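Probable oxidoreductase (Mycobacterium abscessus, PDB 4EYE) probably acts as an oxidoreductase of the quinone oxidoreductase branch of the medium-chain dehydrogenase/reductase family. Local coordinates at residues T146-Y151 with A299-L304; E285-R288 with Y293-E296; L36-V41 with I317-G322; F62-M67 with G112-R117. All coordinates share one frame; numbering follows the deposited sequence.

Contact 1: residues T146-Y151 with A299-L304; sequences TMYFAY and AGLEKL
The Tyr148 ring reaches from helix 143-154 to the backbone of Gly300 on helix 293-306. Its phenolic end does the closest touching: OH of Tyr148 lies 3.5 Å from CA of Gly300, and CE1 of Tyr148 is 3.6 Å from that same CA. Beyond the glycine, two leucines one helical turn apart meet the CD1/CE1 side of the ring. Leu304 CD1 sits at the ring edge, near its plane, 4.2 Å from Tyr148 CE1, while Leu301 CD2 comes in obliquely, 4.1 Å from Tyr148 CD1. The ring gets this far because CG of Tyr148 is anti to the backbone N (chi1 -165°), on a CB that already faces the partner helix.

The axes of the two segments pass 10.5 Å apart, at 105°, a gap that the long tyrosine side chain spans. Outward from this first shell, Met183 also packs on Tyr148. Met147 and Tyr151 seat helix 143-154 on helix 171-182 and strand 228-233 of the Rossmann-type parallel sheet, and helix 293-306 meets it at Tyr148. Between these two segments the hydroxyl touches only the CA of Gly300 and the leucines offer methyls, so the contact rests on dispersion and shape.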
loop_
_atom_site.group_PDB
_atom_site.type_symbol
_atom_site.label_atom_id
_atom_site.label_comp_id
_atom_site.label_asym_id
_atom_site.label_seq_id
_atom_site.Cartn_x
_atom_site.Cartn_y
_atom_site.Cartn_z
ATOM N N THR A 146 5.536 -2.973 -1.376
ATOM C CA THR A 146 5.142 -4.284 -0.892
ATOM C C THR A 146 4.924 -5.282 -2.042
ATOM O O THR A 146 5.433 -6.399 -2.003
ATOM C CB THR A 146 3.863 -4.212 -0.039
ATOM O OG1 THR A 146 4.099 -3.377 1.082
ATOM C CG2 THR A 146 3.441 -5.589 0.449
ATOM N N MET A 147 4.178 -4.851 -3.048
ATOM C CA MET A 147 3.836 -5.706 -4.167
ATOM C C MET A 147 4.999 -5.914 -5.140
ATOM O O MET A 147 5.136 -7.016 -5.651
ATOM C CB MET A 147 2.529 -5.275 -4.861
ATOM C CG MET A 147 1.239 -5.562 -4.048
ATOM S SD MET A 147 1.126 -7.284 -3.421
ATOM C CE MET A 147 1.425 -8.226 -4.919
ATOM N N TYR A 148 5.898 -4.934 -5.296
ATOM C CA TYR A 148 7.128 -5.148 -6.082
ATOM C C TYR A 148 7.958 -6.259 -5.424
ATOM O O TYR A 148 8.358 -7.222 -6.080
ATOM C CB TYR A 148 7.985 -3.894 -6.234
ATOM C CG TYR A 148 9.026 -4.059 -7.315
ATOM C CD1 TYR A 148 8.761 -3.646 -8.619
ATOM C CD2 TYR A 148 10.233 -4.658 -7.053
ATOM C CE1 TYR A 148 9.674 -3.825 -9.637
ATOM C CE2 TYR A 148 11.164 -4.858 -8.066
ATOM C CZ TYR A 148 10.868 -4.405 -9.360
ATOM O OH TYR A 148 11.775 -4.587 -10.354
ATOM N N PHE A 149 8.230 -6.090 -4.140
ATOM C CA PHE A 149 8.869 -7.117 -3.332
ATOM C C PHE A 149 8.181 -8.482 -3.416
ATOM O O PHE A 149 8.844 -9.478 -3.644
ATOM C CB PHE A 149 8.893 -6.640 -1.886
ATOM C CG PHE A 149 9.252 -7.700 -0.885
ATOM C CD1 PHE A 149 10.560 -8.207 -0.809
ATOM C CD2 PHE A 149 8.325 -8.119 0.040
ATOM C CE1 PHE A 149 10.905 -9.133 0.162
ATOM C CE2 PHE A 149 8.666 -9.068 1.017
ATOM C CZ PHE A 149 9.952 -9.562 1.079
ATOM N N ALA A 150 6.858 -8.518 -3.238
ATOM C CA ALA A 150 6.103 -9.775 -3.313
ATOM C C ALA A 150 6.322 -10.481 -4.632
ATOM O O ALA A 150 6.513 -11.710 -4.684
ATOM C CB ALA A 150 4.575 -9.538 -3.137
ATOM N N TYR A 151 6.213 -9.719 -5.705
ATOM C CA TYR A 151 6.386 -10.284 -7.048
ATOM C C TYR A 151 7.830 -10.608 -7.428
ATOM O O TYR A 151 8.156 -11.740 -7.878
ATOM C CB TYR A 151 5.818 -9.317 -8.072
ATOM C CG TYR A 151 4.313 -9.274 -8.152
ATOM C CD1 TYR A 151 3.541 -10.392 -7.936
ATOM C CD2 TYR A 151 3.662 -8.090 -8.508
ATOM C CE1 TYR A 151 2.154 -10.346 -8.075
ATOM C CE2 TYR A 151 2.296 -8.032 -8.609
ATOM C CZ TYR A 151 1.535 -9.131 -8.412
ATOM O OH TYR A 151 0.151 -9.026 -8.596
ATOM N N ALA A 299 13.926 1.566 -7.761
ATOM C CA ALA A 299 14.379 1.541 -9.152
ATOM C C ALA A 299 13.356 0.821 -10.064
ATOM O O ALA A 299 13.021 1.315 -11.133
ATOM C CB ALA A 299 15.794 0.956 -9.281
ATOM N N GLY A 300 12.850 -0.328 -9.608
ATOM C CA GLY A 300 11.834 -1.090 -10.332
ATOM C C GLY A 300 10.564 -0.292 -10.529
ATOM O O GLY A 300 9.971 -0.266 -11.636
ATOM N N LEU A 301 10.152 0.407 -9.485
ATOM C CA LEU A 301 8.918 1.215 -9.554
ATOM C C LEU A 301 9.099 2.462 -10.427
ATOM O O LEU A 301 8.185 2.824 -11.178
ATOM C CB LEU A 301 8.398 1.580 -8.164
ATOM C CG LEU A 301 7.850 0.409 -7.358
ATOM C CD1 LEU A 301 7.612 0.903 -5.914
ATOM C CD2 LEU A 301 6.586 -0.258 -7.971
ATOM N N GLU A 302 10.254 3.090 -10.329
ATOM C CA GLU A 302 10.588 4.227 -11.187
ATOM C C GLU A 302 10.511 3.843 -12.699
ATOM O O GLU A 302 10.073 4.632 -13.494
ATOM C CB GLU A 302 11.998 4.767 -10.884
ATOM C CG GLU A 302 12.107 5.495 -9.551
ATOM C CD GLU A 302 13.540 5.831 -9.130
ATOM O OE1 GLU A 302 14.527 5.256 -9.635
ATOM O OE2 GLU A 302 13.681 6.704 -8.253
ATOM N N LYS A 303 10.946 2.620 -13.031
ATOM C CA LYS A 303 10.885 2.099 -14.377
ATOM C C LYS A 303 9.441 1.851 -14.815
ATOM O O LYS A 303 9.037 2.279 -15.914
ATOM C CB LYS A 303 11.708 0.813 -14.486
ATOM C CG LYS A 303 11.494 -0.021 -15.766
ATOM C CD LYS A 303 12.373 -1.277 -15.768
ATOM C CE LYS A 303 11.694 -2.504 -16.404
ATOM N NZ LYS A 303 11.758 -2.481 -17.884
ATOM N N LEU A 304 8.654 1.206 -13.953
ATOM C CA LEU A 304 7.223 1.004 -14.230
ATOM C C LEU A 304 6.485 2.322 -14.438
ATOM O O LEU A 304 5.684 2.408 -15.356
ATOM C CB LEU A 304 6.549 0.118 -13.166
ATOM C CG LEU A 304 7.102 -1.316 -13.095
ATOM C CD1 LEU A 304 6.631 -2.101 -11.877
ATOM C CD2 LEU A 304 6.757 -2.087 -14.357
#

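Contact 2: residues E285-R288 with Y293-E296; sequences EFLR and YLYE
Phe286 turns its edge toward the face of Tyr293 in an offset T-shaped pair, with the ring planes at 86° and the centroids 5.6 Å apart. The corner that leads is CE2 of Phe286, which lies 3.8 Å from CD2 of Tyr293 and equally close to its CB. This places CE2 near the CB, CG and CD2 of Tyr293, away from the ring centre, in keeping with the offset. The Phe286 ring has further aromatic neighbours: it stacks with the ring of His290 and meets that of Phe149. The Tyr293 ring also takes part in a cation-pi interaction with Arg153 of helix 143-154.

These rings join helix 283-289 to helix 293-306, two consecutive helices linked by a short connection that follow strand 277-280, an outermost strand of the six-stranded parallel sheet of the Rossmann-type domain. In the turn, the carbonyl O of Phe286 accepts a hydrogen bond from ND1 of His290, the same residue that stacks on its ring, so the phenylalanine is tied to the connection through both main chain and side chain.

Beside the aromatic pair runs an aliphatic one. Leu287, with CG anti to the backbone N (chi1 -168°), sends CD1 to within 3.8 Å of CB of Leu294, the two side chains meeting at a slant. Leu294 in turn packs on Trp283 and His145, and its side chain lies about 4 Å from a bound 2-methyl-2,4-pentanediol, probably from the crystallisation liquor.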
loop_
_atom_site.group_PDB
_atom_site.type_symbol
_atom_site.label_atom_id
_atom_site.label_comp_id
_atom_site.label_asym_id
_atom_site.label_seq_id
_atom_site.Cartn_x
_atom_site.Cartn_y
_atom_site.Cartn_z
ATOM N N GLU A 285 9.213 -6.471 7.827
ATOM C CA GLU A 285 10.176 -7.312 8.496
ATOM C C GLU A 285 11.377 -7.563 7.593
ATOM O O GLU A 285 12.518 -7.552 8.040
ATOM C CB GLU A 285 9.506 -8.626 8.919
ATOM C CG GLU A 285 10.431 -9.592 9.628
ATOM C CD GLU A 285 11.057 -8.951 10.853
ATOM O OE1 GLU A 285 10.313 -8.242 11.580
ATOM O OE2 GLU A 285 12.271 -9.138 11.075
ATOM N N PHE A 286 11.132 -7.792 6.318
ATOM C CA PHE A 286 12.244 -8.015 5.380
ATOM C C PHE A 286 13.157 -6.805 5.275
ATOM O O PHE A 286 14.377 -6.918 5.269
ATOM C CB PHE A 286 11.693 -8.378 3.983
ATOM C CG PHE A 286 12.763 -8.708 2.985
ATOM C CD1 PHE A 286 13.345 -9.966 2.964
ATOM C CD2 PHE A 286 13.210 -7.751 2.087
ATOM C CE1 PHE A 286 14.334 -10.269 2.036
ATOM C CE2 PHE A 286 14.238 -8.035 1.177
ATOM C CZ PHE A 286 14.793 -9.290 1.147
ATOM N N LEU A 287 12.536 -5.633 5.162
ATOM C CA LEU A 287 13.244 -4.398 5.011
ATOM C C LEU A 287 14.154 -4.123 6.220
ATOM O O LEU A 287 15.283 -3.636 6.071
ATOM C CB LEU A 287 12.213 -3.270 4.766
ATOM C CG LEU A 287 12.672 -1.913 4.305
ATOM C CD1 LEU A 287 13.472 -2.073 3.031
ATOM C CD2 LEU A 287 11.461 -0.990 4.141
ATOM N N ARG A 288 13.687 -4.500 7.407
ATOM C CA ARG A 288 14.467 -4.378 8.625
ATOM C C ARG A 288 15.847 -5.040 8.518
ATOM O O ARG A 288 16.821 -4.532 9.062
ATOM C CB ARG A 288 13.705 -4.966 9.863
ATOM N N TYR A 293 17.632 -3.467 -0.190
ATOM C CA TYR A 293 16.680 -3.936 -1.194
ATOM C C TYR A 293 15.756 -2.791 -1.614
ATOM O O TYR A 293 15.285 -2.746 -2.763
ATOM C CB TYR A 293 15.916 -5.158 -0.744
ATOM C CG TYR A 293 15.067 -5.755 -1.852
ATOM C CD1 TYR A 293 15.654 -6.391 -2.953
ATOM C CD2 TYR A 293 13.692 -5.690 -1.801
ATOM C CE1 TYR A 293 14.864 -6.947 -3.950
ATOM C CE2 TYR A 293 12.900 -6.235 -2.793
ATOM C CZ TYR A 293 13.495 -6.876 -3.863
ATOM O OH TYR A 293 12.695 -7.400 -4.872
ATOM N N LEU A 294 15.537 -1.851 -0.695
ATOM C CA LEU A 294 14.733 -0.686 -0.979
ATOM C C LEU A 294 15.193 0.089 -2.220
ATOM O O LEU A 294 14.369 0.626 -2.933
ATOM C CB LEU A 294 14.710 0.236 0.232
ATOM C CG LEU A 294 13.654 1.337 0.264
ATOM C CD1 LEU A 294 12.197 0.810 0.213
ATOM C CD2 LEU A 294 13.898 2.093 1.566
ATOM N N TYR A 295 16.501 0.133 -2.485
ATOM C CA TYR A 295 16.987 0.793 -3.685
ATOM C C TYR A 295 16.495 0.077 -4.935
ATOM O O TYR A 295 16.180 0.730 -5.932
ATOM C CB TYR A 295 18.517 0.826 -3.798
ATOM C CG TYR A 295 19.326 1.374 -2.645
ATOM C CD1 TYR A 295 18.877 2.422 -1.833
ATOM C CD2 TYR A 295 20.581 0.808 -2.359
ATOM C CE1 TYR A 295 19.674 2.893 -0.784
ATOM C CE2 TYR A 295 21.367 1.275 -1.331
ATOM C CZ TYR A 295 20.926 2.320 -0.557
ATOM O OH TYR A 295 21.772 2.749 0.471
ATOM N N GLU A 296 16.438 -1.244 -4.861
ATOM C CA GLU A 296 15.961 -2.069 -5.974
ATOM C C GLU A 296 14.463 -1.946 -6.194
ATOM O O GLU A 296 14.029 -1.926 -7.316
ATOM C CB GLU A 296 16.294 -3.555 -5.758
ATOM C CG GLU A 296 16.145 -4.341 -7.039
ATOM C CD GLU A 296 16.390 -5.856 -6.919
ATOM O OE1 GLU A 296 15.586 -6.605 -7.559
ATOM O OE2 GLU A 296 17.383 -6.252 -6.286
#

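Contact 3: residues L36-V41 with I317-G322; sequences LVYTDV and IPLSEG
Two extended first torsions bring Tyr38 and Leu319 together: each has CG anti to its own backbone N, with chi1 -176° in both. In Tyr38, on strand 36-42, this throws the ring toward the turn at 319-320, where one face comes to lie on the main chain of Ser320. CA of Ser320 stands 3.5 Å from the Tyr38 ring centroid and 9° off the ring normal, a nearly ideal CH-pi placement. CB of Ser320 is displaced over the same face toward the CD2/CE2 side, 3.6 Å from CE2 of Tyr38, so the backbone and the first side-chain carbon of the serine together cover that face.

Leu319 adds an apolar flank, its CG 3.9 Å from CE1 of Tyr38. The carbonyl O of Leu319 approaches the ring obliquely, 3.9 Å from CD1 of Tyr38, and is itself bound by the backbone N of Gly322 (3.0 Å). A preceding bond, from the N of Glu321 to the O of Pro318 (2.8 Å), closes the same short 3-10 turn, which gives the ring a compact main-chain surface to lie on.

At the other end of the contact, Leu36 only brushes the turn, with CD1 4.2 Å from the O of Gly322. A firmer tie lies next door, where the carbonyl O of Leu36 accepts a hydrogen bond from NH2 of Arg323. Glu321 occupies the N-cap position of helix 322-330. In medium-chain dehydrogenases the C-terminal part of the chain returns to the N-terminal GroES-like domain; here the turn after strand 313-318, which pairs with strand 337-341, meets the hairpin of strands 21-27 and 36-42.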
loop_
_atom_site.group_PDB
_atom_site.type_symbol
_atom_site.label_atom_id
_atom_site.label_comp_id
_atom_site.label_asym_id
_atom_site.label_seq_id
_atom_site.Cartn_x
_atom_site.Cartn_y
_atom_site.Cartn_z
ATOM N N LEU A 36 -10.440 10.548 16.482
ATOM C CA LEU A 36 -9.467 11.361 15.772
ATOM C C LEU A 36 -9.887 12.823 15.861
ATOM O O LEU A 36 -11.027 13.139 15.582
ATOM C CB LEU A 36 -9.345 10.937 14.303
ATOM C CG LEU A 36 -8.729 9.573 13.958
ATOM C CD1 LEU A 36 -8.799 9.270 12.479
ATOM C CD2 LEU A 36 -7.290 9.527 14.401
ATOM N N VAL A 37 -8.952 13.699 16.192
ATOM C CA VAL A 37 -9.212 15.121 16.353
ATOM C C VAL A 37 -8.187 15.932 15.548
ATOM O O VAL A 37 -7.005 15.642 15.577
ATOM C CB VAL A 37 -9.163 15.506 17.869
ATOM C CG1 VAL A 37 -9.473 17.001 18.069
ATOM C CG2 VAL A 37 -10.160 14.654 18.703
ATOM N N TYR A 38 -8.659 16.931 14.811
ATOM C CA TYR A 38 -7.815 17.866 14.064
ATOM C C TYR A 38 -7.388 18.939 15.037
ATOM O O TYR A 38 -8.232 19.657 15.542
ATOM C CB TYR A 38 -8.630 18.516 12.928
ATOM C CG TYR A 38 -7.834 19.427 12.018
ATOM C CD1 TYR A 38 -6.784 18.947 11.304
ATOM C CD2 TYR A 38 -8.240 20.767 11.786
ATOM C CE1 TYR A 38 -6.089 19.753 10.422
ATOM C CE2 TYR A 38 -7.532 21.594 10.920
ATOM C CZ TYR A 38 -6.461 21.073 10.250
ATOM O OH TYR A 38 -5.717 21.824 9.376
ATOM N N THR A 39 -6.112 19.059 15.307
ATOM C CA THR A 39 -5.658 19.847 16.463
ATOM C C THR A 39 -4.258 20.358 16.236
ATOM O O THR A 39 -3.645 20.086 15.214
ATOM C CB THR A 39 -5.686 19.006 17.762
ATOM O OG1 THR A 39 -5.464 19.863 18.879
ATOM C CG2 THR A 39 -4.640 17.911 17.767
ATOM N N ASP A 40 -3.734 21.108 17.187
ATOM C CA ASP A 40 -2.374 21.608 17.094
ATOM C C ASP A 40 -1.423 20.691 17.808
ATOM O O ASP A 40 -1.777 20.149 18.841
ATOM C CB ASP A 40 -2.302 23.007 17.693
ATOM C CG ASP A 40 -3.211 23.973 16.965
ATOM O OD1 ASP A 40 -3.057 24.135 15.735
ATOM O OD2 ASP A 40 -4.131 24.517 17.606
ATOM N N VAL A 41 -0.235 20.516 17.250
ATOM C CA VAL A 41 0.789 19.660 17.826
ATOM C C VAL A 41 2.134 20.329 17.593
ATOM O O VAL A 41 2.227 21.251 16.786
ATOM C CB VAL A 41 0.800 18.215 17.225
ATOM C CG1 VAL A 41 -0.525 17.517 17.524
ATOM C CG2 VAL A 41 1.040 18.239 15.721
ATOM N N ILE A 317 -8.647 14.163 0.475
ATOM C CA ILE A 317 -9.537 14.701 1.511
ATOM C C ILE A 317 -8.728 15.703 2.308
ATOM O O ILE A 317 -7.570 15.433 2.608
ATOM C CB ILE A 317 -10.035 13.583 2.422
ATOM C CG1 ILE A 317 -10.753 12.440 1.630
ATOM C CG2 ILE A 317 -10.897 14.173 3.533
ATOM C CD1 ILE A 317 -11.972 12.863 0.797
ATOM N N PRO A 318 -9.276 16.899 2.585
ATOM C CA PRO A 318 -8.502 17.784 3.454
ATOM C C PRO A 318 -8.132 17.100 4.783
ATOM O O PRO A 318 -8.953 16.421 5.390
ATOM C CB PRO A 318 -9.452 18.972 3.711
ATOM C CG PRO A 318 -10.564 18.867 2.691
ATOM C CD PRO A 318 -10.553 17.472 2.157
ATOM N N LEU A 319 -6.922 17.364 5.261
ATOM C CA LEU A 319 -6.448 16.899 6.561
ATOM C C LEU A 319 -7.428 17.200 7.686
ATOM O O LEU A 319 -7.632 16.389 8.552
ATOM C CB LEU A 319 -5.068 17.506 6.875
ATOM C CG LEU A 319 -4.428 17.026 8.157
ATOM C CD1 LEU A 319 -4.308 15.496 8.163
ATOM C CD2 LEU A 319 -3.049 17.674 8.330
ATOM N N SER A 320 -8.055 18.372 7.624
ATOM C CA SER A 320 -9.067 18.765 8.592
ATOM C C SER A 320 -10.237 17.805 8.668
ATOM O O SER A 320 -10.864 17.684 9.717
ATOM C CB SER A 320 -9.557 20.225 8.294
ATOM O OG SER A 320 -10.301 20.278 7.089
ATOM N N GLU A 321 -10.510 17.086 7.582
ATOM C CA GLU A 321 -11.571 16.119 7.561
ATOM C C GLU A 321 -11.084 14.662 7.685
ATOM O O GLU A 321 -11.730 13.741 7.178
ATOM C CB GLU A 321 -12.365 16.249 6.263
ATOM C CG GLU A 321 -13.175 17.521 6.144
ATOM C CD GLU A 321 -14.250 17.638 7.234
ATOM O OE1 GLU A 321 -14.938 16.652 7.613
ATOM O OE2 GLU A 321 -14.417 18.750 7.716
ATOM N N GLY A 322 -9.916 14.491 8.274
ATOM C CA GLY A 322 -9.318 13.159 8.451
ATOM C C GLY A 322 -10.204 12.152 9.182
ATOM O O GLY A 322 -10.180 10.956 8.870
#

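Contact 4: residues F62-M67 with G112-R117; sequences FPDYLM and GGYAER
Asp64 and Tyr114 join helix 62-68 to the loop before strand 117-120 within the GroES-like domain characteristic of alcohol dehydrogenase relatives. Walking along the helix, Phe62 turns to another part of the fold, packing on Phe329 of helix 322-330, and Pro63 rests on Tyr72. Asp64 then carries the contact. Its CB is directed at the loop, and CG lies anti to the carbonyl carbon (chi1 -57°), which carries the carboxylate to the phenol of Tyr114. OH of Tyr114 donates a weak hydrogen bond to OD2 of Asp64 at 2.8 Å, with the carboxylate and ring planes 81° apart.

The phenol is not the strongest partner of this aspartate: OD2 also accepts a hydrogen bond from the backbone N of Cys61, just ahead of the segment, and OD1 takes a weak one from the N of Ile84. Bonds at both oxygens would limit rotation of the buried carboxylate. Tyr65 and Met67 pack elsewhere, on Phe329 and Tyr72 respectively.

On the loop, Tyr114 is the centre of an inverse gamma turn, marked by a weak bond from the N of Ala115 to the O of Gly113 (2.9 Å). The Tyr114 hydroxyl sits close to the aspartate's aliphatic carbon as well, its OH being 3.1 Å from CB of Asp64.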
loop_
_atom_site.group_PDB
_atom_site.type_symbol
_atom_site.label_atom_id
_atom_site.label_comp_id
_atom_site.label_asym_id
_atom_site.label_seq_id
_atom_site.Cartn_x
_atom_site.Cartn_y
_atom_site.Cartn_z
ATOM N N PHE A 62 -4.327 0.578 5.678
ATOM C CA PHE A 62 -4.968 -0.287 6.645
ATOM C C PHE A 62 -4.266 -0.263 8.011
ATOM O O PHE A 62 -4.935 -0.189 9.023
ATOM C CB PHE A 62 -5.121 -1.727 6.098
ATOM C CG PHE A 62 -6.118 -2.560 6.874
ATOM C CD1 PHE A 62 -7.446 -2.229 6.891
ATOM C CD2 PHE A 62 -5.708 -3.658 7.600
ATOM C CE1 PHE A 62 -8.372 -2.981 7.633
ATOM C CE2 PHE A 62 -6.623 -4.433 8.313
ATOM C CZ PHE A 62 -7.955 -4.087 8.332
ATOM N N PRO A 63 -2.925 -0.273 8.050
ATOM C CA PRO A 63 -2.274 -0.154 9.376
ATOM C C PRO A 63 -2.647 1.103 10.154
ATOM O O PRO A 63 -2.861 1.034 11.373
ATOM C CB PRO A 63 -0.786 -0.171 9.043
ATOM C CG PRO A 63 -0.707 -1.027 7.803
ATOM C CD PRO A 63 -1.957 -0.663 7.009
ATOM N N ASP A 64 -2.808 2.229 9.457
ATOM C CA ASP A 64 -3.208 3.477 10.109
ATOM C C ASP A 64 -4.505 3.269 10.841
ATOM O O ASP A 64 -4.646 3.595 12.022
ATOM C CB ASP A 64 -3.440 4.661 9.145
ATOM C CG ASP A 64 -2.265 4.993 8.274
ATOM O OD1 ASP A 64 -1.074 4.826 8.678
ATOM O OD2 ASP A 64 -2.536 5.558 7.170
ATOM N N TYR A 65 -5.474 2.750 10.114
ATOM C CA TYR A 65 -6.803 2.476 10.658
ATOM C C TYR A 65 -6.758 1.508 11.870
ATOM O O TYR A 65 -7.366 1.749 12.925
ATOM C CB TYR A 65 -7.663 1.899 9.529
ATOM C CG TYR A 65 -8.972 1.311 10.003
ATOM C CD1 TYR A 65 -9.879 2.092 10.695
ATOM C CD2 TYR A 65 -9.298 -0.013 9.760
ATOM C CE1 TYR A 65 -11.073 1.573 11.140
ATOM C CE2 TYR A 65 -10.498 -0.550 10.225
ATOM C CZ TYR A 65 -11.373 0.265 10.931
ATOM O OH TYR A 65 -12.576 -0.217 11.392
ATOM N N LEU A 66 -6.018 0.418 11.709
ATOM C CA LEU A 66 -5.839 -0.553 12.793
ATOM C C LEU A 66 -5.249 0.127 14.025
ATOM O O LEU A 66 -5.665 -0.178 15.149
ATOM C CB LEU A 66 -4.945 -1.748 12.336
ATOM C CG LEU A 66 -5.503 -2.669 11.210
ATOM C CD1 LEU A 66 -4.655 -3.932 10.907
ATOM C CD2 LEU A 66 -6.929 -3.136 11.565
ATOM N N MET A 67 -4.292 1.041 13.813
ATOM C CA MET A 67 -3.647 1.732 14.912
ATOM C C MET A 67 -4.647 2.593 15.669
ATOM O O MET A 67 -4.607 2.656 16.875
ATOM C CB MET A 67 -2.465 2.572 14.432
ATOM C CG MET A 67 -1.287 1.707 14.103
ATOM S SD MET A 67 0.172 2.636 13.569
ATOM C CE MET A 67 0.854 3.062 15.133
ATOM N N GLY A 112 3.041 9.885 12.487
ATOM C CA GLY A 112 3.286 11.301 12.205
ATOM C C GLY A 112 2.825 11.793 10.838
ATOM O O GLY A 112 2.883 13.015 10.558
ATOM N N GLY A 113 2.293 10.890 10.021
ATOM C CA GLY A 113 1.941 11.232 8.638
ATOM C C GLY A 113 0.820 12.224 8.457
ATOM O O GLY A 113 0.840 13.006 7.485
ATOM N N TYR A 114 -0.184 12.178 9.368
ATOM C CA TYR A 114 -1.383 12.997 9.199
ATOM C C TYR A 114 -1.151 14.398 9.760
ATOM O O TYR A 114 -1.744 14.783 10.777
ATOM C CB TYR A 114 -2.637 12.358 9.810
ATOM C CG TYR A 114 -3.119 11.015 9.285
ATOM C CD1 TYR A 114 -2.574 10.405 8.191
ATOM C CD2 TYR A 114 -4.191 10.378 9.923
ATOM C CE1 TYR A 114 -3.027 9.166 7.733
ATOM C CE2 TYR A 114 -4.654 9.146 9.504
ATOM C CZ TYR A 114 -4.083 8.546 8.377
ATOM O OH TYR A 114 -4.554 7.337 7.983
ATOM N N ALA A 115 -0.226 15.116 9.147
ATOM C CA ALA A 115 0.317 16.339 9.747
ATOM C C ALA A 115 0.900 17.240 8.628
ATOM O O ALA A 115 1.182 16.770 7.542
ATOM C CB ALA A 115 1.413 16.013 10.756
ATOM N N GLU A 116 1.059 18.523 8.919
ATOM C CA GLU A 116 1.603 19.457 7.936
ATOM C C GLU A 116 3.073 19.211 7.694
ATOM O O GLU A 116 3.556 19.497 6.626
ATOM C CB GLU A 116 1.350 20.904 8.392
ATOM C CG GLU A 116 -0.133 21.224 8.321
ATOM C CD GLU A 116 -0.527 22.578 8.879
ATOM O OE1 GLU A 116 0.184 23.172 9.739
ATOM O OE2 GLU A 116 -1.622 23.006 8.481
ATOM N N ARG A 117 3.782 18.727 8.716
ATOM C CA ARG A 117 5.181 18.338 8.571
ATOM C C ARG A 117 5.476 17.025 9.301
ATOM O O ARG A 117 4.825 16.703 10.313
ATOM C CB ARG A 117 6.133 19.416 9.113
ATOM C CG ARG A 117 5.951 20.792 8.510
ATOM C CD ARG A 117 6.994 21.762 9.081
ATOM N NE ARG A 117 6.600 23.133 8.854
ATOM C CZ ARG A 117 7.240 24.191 9.327
ATOM N NH1 ARG A 117 8.334 24.056 10.075
ATOM N NH2 ARG A 117 6.789 25.394 9.031
#

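In the fold
Contacts 1 and 2 share helix 293-306 and touch, their centres about 11 Å apart: CE1 of Phe149, from 146-151, packs 3.3 Å from CD2 of Phe286, making one continuous aromatic and aliphatic cluster. Contacts 3 and 4 form a second pair, also about 11 Å between centres, joined where Leu319 packs against the backbone at Tyr114 and Ala115. The pairs do not touch; they come closest at contacts 1 and 4, about 9 Å between nearest atoms. Contacts 1, 3 and 4 are largely buried, and contact 2 only partly so. Helix-to-helix contacts 1 and 2 are apolar; contact 3 lays a ring on main chain, and contact 4 alone relies on a hydrogen bond between its segments.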